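Local coordinates for MS5a (Brassica napus, PDB 6L77), which is a meiosis-related protein of undefined biochemical role whose cystatin-like folds appear to enhance papain activity rather than inhibit it, at residues Lys181-Val186 with Arg210-Thr215. Residues are numbered along the deposited sequence; the frame is centred on the assembly and turned at random.
Sequences KSLRNV and RTVEPT
Arg210 reaches from strand 201-212 to the loop that follows helix 176-181, where its NH1 donates to Arg184 O at 2.8 Å. The bond lies in the carbonyl plane, on a lone pair, although the oxygen stands 17° out of the guanidinium plane. Val186 CG2 covers one face of that flat group, 3.6 Å from Arg210 CZ, while Leu183 CD1 sits over the opposite face, offset toward the rim. An arginine suits this place because its faces accept apolar neighbours while its N-H groups can still serve a carbonyl, a water and a hydroxyl. With CG anti to the backbone N (chi1 -179°), the chain then bends at chi2 and chi3, which carries NH1 back to the loop. A water joins Arg210 NH1 to Ser182 O.

Farther along, Asn185 OD1 takes the N-H of Val212 at 2.7 Å, in effect replacing a backbone acceptor just beyond the hydrogen-bonded antiparallel pair Val186-Arg210. The amide meets the backbone of Val212 twice, directly at N and through a second water at O; ND2 also donates to Glu171. Val212 CG2 packs against Leu183, 4.0 Å from its CG.

Further contacts help to hold these groups. Leu183 centres an inverse gamma turn, and Arg184 folds back so that NE and NH1 both grip Asn185 O. Arg210 NE donates to Tyr142 OH, and Trp138 makes a cation-pi contact with the same guanidinium.

Here the loop enters the antiparallel sheet of the cystatin-like fold, and Asn185 continues the link to strand 201-212 just before strand 186-195 begins. Enclosed between aliphatic groups, the Arg210 charge is probably stabilised by the Arg184 carbonyl dipole, the water, the Tyr142 hydroxyl and the aromatic ring.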
loop_
_atom_site.group_PDB
_atom_site.type_symbol
_atom_site.label_atom_id
_atom_site.label_comp_id
_atom_site.label_asym_id
_atom_site.label_seq_id
_atom_site.Cartn_x
_atom_site.Cartn_y
_atom_site.Cartn_z
ATOM N N LYS A 181 7.259 9.451 -6.272
ATOM C CA LYS A 181 8.508 9.078 -5.614
ATOM C C LYS A 181 8.651 9.578 -4.181
ATOM O O LYS A 181 9.533 9.095 -3.470
ATOM C CB LYS A 181 9.716 9.585 -6.428
ATOM C CG LYS A 181 9.891 8.931 -7.795
ATOM C CD LYS A 181 11.177 9.417 -8.470
ATOM C CE LYS A 181 11.196 9.094 -9.956
ATOM N NZ LYS A 181 11.266 7.638 -10.234
ATOM N N SER A 182 7.851 10.541 -3.741
ATOM C CA SER A 182 7.979 11.053 -2.385
ATOM C C SER A 182 6.871 10.498 -1.501
ATOM O O SER A 182 5.731 10.331 -1.943
ATOM C CB SER A 182 7.945 12.577 -2.352
ATOM O OG SER A 182 6.623 13.050 -2.433
ATOM N N LEU A 183 7.205 10.248 -0.238
ATOM C CA LEU A 183 6.246 9.686 0.723
ATOM C C LEU A 183 5.386 10.820 1.280
ATOM O O LEU A 183 5.606 11.349 2.370
ATOM C CB LEU A 183 6.986 8.931 1.819
ATOM C CG LEU A 183 6.057 8.082 2.687
ATOM C CD1 LEU A 183 5.474 6.990 1.826
ATOM C CD2 LEU A 183 6.843 7.510 3.869
ATOM N N ARG A 184 4.386 11.211 0.494
ATOM C CA ARG A 184 3.476 12.287 0.837
ATOM C C ARG A 184 2.036 11.783 0.800
ATOM O O ARG A 184 1.759 10.678 0.326
ATOM C CB ARG A 184 3.649 13.471 -0.135
ATOM C CG ARG A 184 3.509 13.084 -1.608
ATOM C CD ARG A 184 2.829 14.193 -2.444
ATOM N NE ARG A 184 1.486 14.477 -1.942
ATOM C CZ ARG A 184 1.041 15.682 -1.589
ATOM N NH1 ARG A 184 -0.200 15.810 -1.122
ATOM N NH2 ARG A 184 1.827 16.752 -1.712
ATOM N N ASN A 185 1.108 12.625 1.273
ATOM C CA ASN A 185 -0.312 12.260 1.265
ATOM C C ASN A 185 -0.804 12.075 -0.167
ATOM O O ASN A 185 -0.603 12.945 -1.013
ATOM C CB ASN A 185 -1.139 13.331 1.965
ATOM C CG ASN A 185 -0.884 13.377 3.458
ATOM O OD1 ASN A 185 -0.135 12.557 3.987
ATOM N ND2 ASN A 185 -1.496 14.338 4.137
ATOM N N VAL A 186 -1.432 10.932 -0.448
ATOM C CA VAL A 186 -2.008 10.674 -1.766
ATOM C C VAL A 186 -3.321 9.924 -1.608
ATOM O O VAL A 186 -3.543 9.210 -0.624
ATOM C CB VAL A 186 -1.068 9.867 -2.699
ATOM C CG1 VAL A 186 0.170 10.684 -3.120
ATOM C CG2 VAL A 186 -0.653 8.557 -2.043
ATOM N N ARG A 210 -3.407 7.248 1.403
ATOM C CA ARG A 210 -2.187 7.226 2.194
ATOM C C ARG A 210 -2.027 8.577 2.880
ATOM O O ARG A 210 -1.935 9.613 2.211
ATOM C CB ARG A 210 -0.961 6.940 1.321
ATOM C CG ARG A 210 0.351 6.892 2.123
ATOM C CD ARG A 210 1.508 7.512 1.321
ATOM N NE ARG A 210 1.853 6.703 0.152
ATOM C CZ ARG A 210 2.476 7.164 -0.932
ATOM N NH1 ARG A 210 2.818 8.445 -1.016
ATOM N NH2 ARG A 210 2.757 6.337 -1.935
ATOM N N THR A 211 -1.968 8.572 4.202
ATOM C CA THR A 211 -1.645 9.782 4.936
ATOM C C THR A 211 -0.352 9.543 5.696
ATOM O O THR A 211 -0.102 8.435 6.182
ATOM C CB THR A 211 -2.790 10.198 5.873
ATOM O OG1 THR A 211 -3.104 9.123 6.755
ATOM C CG2 THR A 211 -4.017 10.512 5.055
ATOM N N VAL A 212 0.490 10.570 5.743
ATOM C CA VAL A 212 1.838 10.481 6.293
ATOM C C VAL A 212 1.947 11.507 7.409
ATOM O O VAL A 212 1.624 12.683 7.208
ATOM C CB VAL A 212 2.912 10.726 5.212
ATOM C CG1 VAL A 212 4.313 10.553 5.797
ATOM C CG2 VAL A 212 2.712 9.772 4.024
ATOM N N GLU A 213 2.398 11.069 8.577
ATOM C CA GLU A 213 2.506 11.973 9.718
ATOM C C GLU A 213 3.696 12.902 9.511
ATOM O O GLU A 213 4.811 12.420 9.276
ATOM C CB GLU A 213 2.662 11.170 11.014
ATOM C CG GLU A 213 2.153 11.877 12.266
ATOM C CD GLU A 213 3.006 13.064 12.685
ATOM O OE1 GLU A 213 2.444 14.034 13.243
ATOM O OE2 GLU A 213 4.234 13.038 12.455
ATOM N N PRO A 214 3.513 14.224 9.623
ATOM C CA PRO A 214 4.553 15.161 9.149
ATOM C C PRO A 214 5.928 14.993 9.782
ATOM O O PRO A 214 6.937 15.185 9.093
ATOM C CB PRO A 214 3.949 16.533 9.477
ATOM C CG PRO A 214 2.481 16.306 9.421
ATOM C CD PRO A 214 2.264 14.923 9.975
ATOM N N THR A 215 6.014 14.657 11.064
ATOM C CA THR A 215 7.313 14.555 11.721
ATOM C C THR A 215 7.831 13.123 11.784
ATOM O O THR A 215 8.987 12.859 11.433
ATOM C CB THR A 215 7.226 15.134 13.138
ATOM O OG1 THR A 215 6.618 16.432 13.084
ATOM C CG2 THR A 215 8.618 15.239 13.759
HETATM O O HOH W 1 4.231 8.450 -3.539
HETATM O O HOH W 2 -0.640 14.103 7.021
#